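Local atomic coordinates of methylornithine synthase PylB (Methanosarcina barkeri, PDB entry 3T7V), a protein that catalyses the radical-based isomerization of L-lysine to (3R)-3-methyl-D-ornithine in pyrrolysine biosynthesis, using a [4Fe-4S] cluster and S-adenosylmethionine. Residues 16-21 against 51-56; 264-267 against 273-276. One frame throughout, in Å; residues are numbered along the deposited sequence.

Contact 1. Residues 16-21 against 51-56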
loop_
_atom_site.group_PDB
_atom_site.type_symbol
_atom_site.label_atom_id
_atom_site.label_comp_id
_atom_site.label_asym_id
_atom_site.label_seq_id
_atom_site.Cartn_x
_atom_site.Cartn_y
_atom_site.Cartn_z
ATOM N N LYS A 16 -2.428 -9.923 25.134
ATOM C CA LYS A 16 -3.408 -8.940 25.515
ATOM C C LYS A 16 -4.201 -8.489 24.253
ATOM O O LYS A 16 -5.424 -8.449 24.239
ATOM C CB LYS A 16 -2.715 -7.725 26.251
ATOM C CG LYS A 16 -2.051 -8.044 27.612
ATOM C CD LYS A 16 -1.113 -6.924 28.086
ATOM C CE LYS A 16 -1.847 -5.609 28.396
ATOM N NZ LYS A 16 -0.961 -4.584 29.044
ATOM N N VAL A 17 -3.497 -8.171 23.174
ATOM C CA VAL A 17 -4.179 -7.762 21.954
ATOM C C VAL A 17 -5.082 -8.825 21.338
ATOM O O VAL A 17 -6.206 -8.540 20.878
ATOM C CB VAL A 17 -3.121 -7.240 20.944
ATOM C CG1 VAL A 17 -3.714 -7.035 19.563
ATOM C CG2 VAL A 17 -2.570 -5.938 21.520
ATOM N N ILE A 18 -4.587 -10.052 21.331
ATOM C CA ILE A 18 -5.368 -11.204 20.851
ATOM C C ILE A 18 -6.696 -11.285 21.615
ATOM O O ILE A 18 -7.755 -11.523 21.015
ATOM C CB ILE A 18 -4.540 -12.535 20.894
ATOM C CG1 ILE A 18 -3.464 -12.477 19.803
ATOM C CG2 ILE A 18 -5.433 -13.784 20.721
ATOM C CD1 ILE A 18 -2.333 -13.466 20.064
ATOM N N GLU A 19 -6.632 -11.009 22.914
ATOM C CA GLU A 19 -7.825 -11.059 23.779
ATOM C C GLU A 19 -8.777 -9.866 23.705
ATOM O O GLU A 19 -9.851 -9.920 24.330
ATOM C CB GLU A 19 -7.386 -11.266 25.213
ATOM C CG GLU A 19 -6.691 -12.590 25.452
ATOM C CD GLU A 19 -7.663 -13.753 25.467
ATOM O OE1 GLU A 19 -8.289 -14.024 24.414
ATOM O OE2 GLU A 19 -7.794 -14.392 26.534
ATOM N N GLY A 20 -8.362 -8.789 23.001
ATOM C CA GLY A 20 -9.208 -7.626 22.720
ATOM C C GLY A 20 -8.682 -6.322 23.281
ATOM O O GLY A 20 -9.353 -5.299 23.185
ATOM N N TYR A 21 -7.494 -6.332 23.886
ATOM C CA TYR A 21 -6.922 -5.084 24.442
ATOM C C TYR A 21 -6.766 -4.001 23.357
ATOM O O TYR A 21 -6.258 -4.293 22.263
ATOM C CB TYR A 21 -5.572 -5.368 25.150
ATOM C CG TYR A 21 -4.949 -4.146 25.774
ATOM C CD1 TYR A 21 -5.487 -3.589 26.939
ATOM C CD2 TYR A 21 -3.855 -3.513 25.151
ATOM C CE1 TYR A 21 -4.960 -2.430 27.481
ATOM C CE2 TYR A 21 -3.321 -2.343 25.657
ATOM C CZ TYR A 21 -3.863 -1.814 26.862
ATOM O OH TYR A 21 -3.324 -0.664 27.407
ATOM N N ARG A 51 -0.105 -11.495 14.503
ATOM C CA ARG A 51 -0.294 -11.881 13.091
ATOM C C ARG A 51 -0.382 -13.412 12.916
ATOM O O ARG A 51 -1.226 -13.900 12.175
ATOM C CB ARG A 51 0.904 -11.424 12.317
ATOM C CG ARG A 51 0.764 -11.433 10.799
ATOM C CD ARG A 51 1.461 -12.573 10.149
ATOM N NE ARG A 51 2.671 -13.126 10.756
ATOM C CZ ARG A 51 3.914 -12.701 10.539
ATOM N NH1 ARG A 51 4.159 -11.723 9.697
ATOM N NH2 ARG A 51 4.945 -13.287 11.134
ATOM N N ASP A 52 0.419 -14.151 13.693
ATOM C CA ASP A 52 0.428 -15.614 13.543
ATOM C C ASP A 52 -0.884 -16.190 14.066
ATOM O O ASP A 52 -1.385 -17.183 13.558
ATOM C CB ASP A 52 1.614 -16.223 14.320
ATOM C CG ASP A 52 3.002 -15.905 13.705
ATOM O OD1 ASP A 52 3.138 -15.377 12.563
ATOM O OD2 ASP A 52 4.021 -16.201 14.404
ATOM N N HIS A 53 -1.459 -15.560 15.088
ATOM C CA HIS A 53 -2.715 -16.023 15.641
ATOM C C HIS A 53 -3.800 -16.005 14.611
ATOM O O HIS A 53 -4.561 -16.969 14.491
ATOM C CB HIS A 53 -3.099 -15.194 16.840
ATOM C CG HIS A 53 -4.396 -15.650 17.479
ATOM N ND1 HIS A 53 -4.452 -16.694 18.376
ATOM C CD2 HIS A 53 -5.686 -15.216 17.316
ATOM C CE1 HIS A 53 -5.723 -16.874 18.768
ATOM N NE2 HIS A 53 -6.482 -15.989 18.133
ATOM N N TYR A 54 -3.896 -14.892 13.847
ATOM C CA TYR A 54 -4.985 -14.744 12.874
ATOM C C TYR A 54 -4.651 -15.222 11.468
ATOM O O TYR A 54 -5.578 -15.534 10.703
ATOM C CB TYR A 54 -5.439 -13.287 12.812
ATOM C CG TYR A 54 -6.149 -12.880 14.057
ATOM C CD1 TYR A 54 -7.379 -13.425 14.352
ATOM C CD2 TYR A 54 -5.582 -11.989 14.928
ATOM C CE1 TYR A 54 -8.025 -13.036 15.520
ATOM C CE2 TYR A 54 -6.219 -11.622 16.126
ATOM C CZ TYR A 54 -7.440 -12.178 16.394
ATOM O OH TYR A 54 -8.101 -11.846 17.552
ATOM N N PHE A 55 -3.353 -15.305 11.140
ATOM C CA PHE A 55 -2.955 -15.621 9.755
ATOM C C PHE A 55 -1.999 -16.768 9.618
ATOM O O PHE A 55 -1.637 -17.183 8.490
ATOM C CB PHE A 55 -2.379 -14.370 9.034
ATOM C CG PHE A 55 -3.371 -13.273 8.946
ATOM C CD1 PHE A 55 -4.365 -13.297 7.937
ATOM C CD2 PHE A 55 -3.411 -12.257 9.913
ATOM C CE1 PHE A 55 -5.342 -12.260 7.864
ATOM C CE2 PHE A 55 -4.396 -11.282 9.832
ATOM C CZ PHE A 55 -5.343 -11.222 8.818
ATOM N N GLY A 56 -1.575 -17.312 10.757
ATOM C CA GLY A 56 -0.500 -18.300 10.723
ATOM C C GLY A 56 0.748 -17.787 10.023
ATOM O O GLY A 56 1.086 -16.618 10.120
HETATM O O HOH W 1 -7.675 -9.298 18.455
#

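Contact 2. Residues 264-267 against 273-276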
loop_
_atom_site.group_PDB
_atom_site.type_symbol
_atom_site.label_atom_id
_atom_site.label_comp_id
_atom_site.label_asym_id
_atom_site.label_seq_id
_atom_site.Cartn_x
_atom_site.Cartn_y
_atom_site.Cartn_z
ATOM N N VAL A 264 3.006 -1.490 15.288
ATOM C CA VAL A 264 1.920 -0.813 15.988
ATOM C C VAL A 264 0.603 -1.008 15.224
ATOM O O VAL A 264 -0.460 -1.250 15.827
ATOM C CB VAL A 264 2.268 0.699 16.127
ATOM C CG1 VAL A 264 1.049 1.445 16.616
ATOM C CG2 VAL A 264 3.400 0.833 17.172
ATOM N N LEU A 265 0.640 -0.958 13.871
ATOM C CA LEU A 265 -0.602 -1.197 13.105
ATOM C C LEU A 265 -1.128 -2.597 13.363
ATOM O O LEU A 265 -2.346 -2.809 13.377
ATOM C CB LEU A 265 -0.312 -1.092 11.561
ATOM C CG LEU A 265 -0.206 0.394 11.110
ATOM C CD1 LEU A 265 0.308 0.409 9.629
ATOM C CD2 LEU A 265 -1.509 1.150 11.198
ATOM N N ARG A 266 -0.215 -3.557 13.450
ATOM C CA ARG A 266 -0.694 -4.956 13.716
ATOM C C ARG A 266 -1.341 -5.051 15.103
ATOM O O ARG A 266 -2.333 -5.799 15.277
ATOM C CB ARG A 266 0.453 -5.930 13.591
ATOM C CG ARG A 266 0.151 -7.403 13.936
ATOM C CD ARG A 266 -1.023 -7.940 13.128
ATOM N NE ARG A 266 -0.653 -8.060 11.725
ATOM C CZ ARG A 266 -1.537 -8.151 10.723
ATOM N NH1 ARG A 266 -2.832 -8.137 10.926
ATOM N NH2 ARG A 266 -1.091 -8.141 9.458
ATOM N N LEU A 267 -0.806 -4.264 16.030
ATOM C CA LEU A 267 -1.356 -4.357 17.369
ATOM C C LEU A 267 -2.688 -3.596 17.453
ATOM O O LEU A 267 -3.495 -3.871 18.307
ATOM C CB LEU A 267 -0.320 -3.833 18.392
ATOM C CG LEU A 267 0.979 -4.671 18.495
ATOM C CD1 LEU A 267 2.018 -4.038 19.430
ATOM C CD2 LEU A 267 0.675 -6.062 19.002
ATOM N N LEU A 273 -5.325 -6.610 6.845
ATOM C CA LEU A 273 -4.206 -6.744 5.962
ATOM C C LEU A 273 -3.243 -5.600 6.174
ATOM O O LEU A 273 -3.696 -4.435 6.297
ATOM C CB LEU A 273 -4.704 -6.698 4.502
ATOM C CG LEU A 273 -5.597 -7.901 4.132
ATOM C CD1 LEU A 273 -6.183 -7.640 2.745
ATOM C CD2 LEU A 273 -4.795 -9.146 4.150
ATOM N N ILE A 274 -1.939 -5.880 6.232
ATOM C CA ILE A 274 -0.903 -4.845 6.376
ATOM C C ILE A 274 0.209 -5.234 5.457
ATOM O O ILE A 274 0.763 -6.358 5.594
ATOM C CB ILE A 274 -0.337 -4.768 7.815
ATOM C CG1 ILE A 274 -1.497 -4.544 8.777
ATOM C CG2 ILE A 274 0.774 -3.706 7.912
ATOM C CD1 ILE A 274 -1.107 -4.516 10.298
ATOM N N PRO A 275 0.575 -4.384 4.480
ATOM C CA PRO A 275 1.546 -4.748 3.444
ATOM C C PRO A 275 2.958 -4.679 3.828
ATOM O O PRO A 275 3.382 -3.762 4.631
ATOM C CB PRO A 275 1.226 -3.791 2.305
ATOM C CG PRO A 275 0.623 -2.620 2.897
ATOM C CD PRO A 275 -0.085 -3.105 4.171
ATOM N N ALA A 276 3.751 -5.588 3.261
ATOM C CA ALA A 276 5.190 -5.477 3.219
ATOM C C ALA A 276 5.487 -5.104 1.732
ATOM O O ALA A 276 5.441 -5.981 0.840
ATOM C CB ALA A 276 5.798 -6.825 3.593
#

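Contact 1. Residues 16-21 against 51-56
Ile18 meets His53 and Tyr54 where the last turn of helix 13-18 packs on the C-terminal end of helix 37-55, an N-terminal helix-helix contact on the surface of this TIM-barrel-type radical SAM enzyme. The centre of the touch is a CH-pi contact: CG2 of Ile18 stands 3.5 Å from the centroid of the His53 imidazole, only 9° off the ring normal, so the methyl sits squarely over one face. With CG trans to the backbone N (chi1 -179°), the imidazole reaches out from its helix to offer that face. The other branch of Ile18 runs back along the histidine stem, where CD1 lies 3.7 Å from His53 CB. Thus the two gamma branches share the work, one covering the ring and the other its root. With an alanine at Ile18 both branches go, and the imidazole would probably lose the cover on this face and be freer to turn.

Tyr54 supports the histidine from its own helix: CD2 of His53 lies 3.5 Å above the Tyr54 ring plane, over its centre, while Tyr54 CE1 lies at the imidazole edge. The phenol also points across to helix 13-18, its OH 3.5 Å from Ile18 O. A water makes the polar link, donating to Val17 O at 2.9 Å and bonded to Tyr54 OH at 2.7 Å. In each segment the first residue to leave helical backbone angles is a glycine with positive phi, Gly20 and Gly56; at Gly20 two bonds return into the last turn, a Schellman motif. On the far side of helix 37-55, Arg51 NH1 bonds to the carbonyls of Leu290 and Ala294, while its NE and NH2 both hold OD1 of Asp52 in a side-on salt bridge, NE at 2.9 Å.

Contact 2. Residues 264-267 against 273-276
Leu265 and Arg266, consecutive residues of helix 258-268, receive the side chain of Ile274 just ahead of strand 275-277. This is the helix-to-strand packing of a TIM-type barrel, here after a short connection that turns the chain back toward the sheet. Leu265 contributes chiefly its stem: CB lies 3.7 Å from Ile274 CD1. Beyond this contact its side chain touches Val236, so it bridges Ile274 and strand 233-238.

Arg266 does more. The Ile274 methyl is pressed against its backbone, CD1 standing 3.4 Å from Arg266 N, and is then roofed by its guanidinium. Bends at chi2 (55°) and chi3 (69°) fold the arginine chain back, bringing the flat group over the isoleucine instead of letting it extend outward. CD1 lies 3.6 Å from the guanidinium plane, over its centre, and NH2 also reaches to 3.7 Å from CG1. Ile274 thus projects its longer branch into a slot between helix backbone and guanidinium face, with CG1 beside the backbone N (chi1 -56°) and anti to the carbonyl carbon.

Main-chain oxygens hold much of the polar rim of this buried guanidinium: NH1 bonds to the carbonyls of Pro270 and Arg272, and NE to that of Gly293. Asn295 OD1 accepts from Ile274 N. The chemistry therefore divides the arginine in two: its edge, tied to loop carbonyls, is likely to fix the plane of the group, while its flat, weakly hydrated face, which has no N-H pointing out of it, can lie against the Ile274 methyl.

Along the chain the contacts come in series: contact 1 joins helices 13-18 and 37-55 ahead of the first barrel strand, 58-68, and contact 2 joins helix 258-268 to the lead-in of strand 275-277 late in the barrel. Their centres are 12 Å apart, and they touch directly. Val17 CG1 lies 3.4 Å from Leu267 O, and Phe55 CE2 lies 3.7 Å from Arg266 NH1. At this point helix 258-268 lies between the N-terminal helices and the sheet, so those helices pack on the outside of the barrel. Burial follows this order: contact 1 is at the surface, far from annotated sites, whereas in contact 2 Leu265 comes within about 6 Å of Arg235, a methylornithine-binding residue, side chain to side chain.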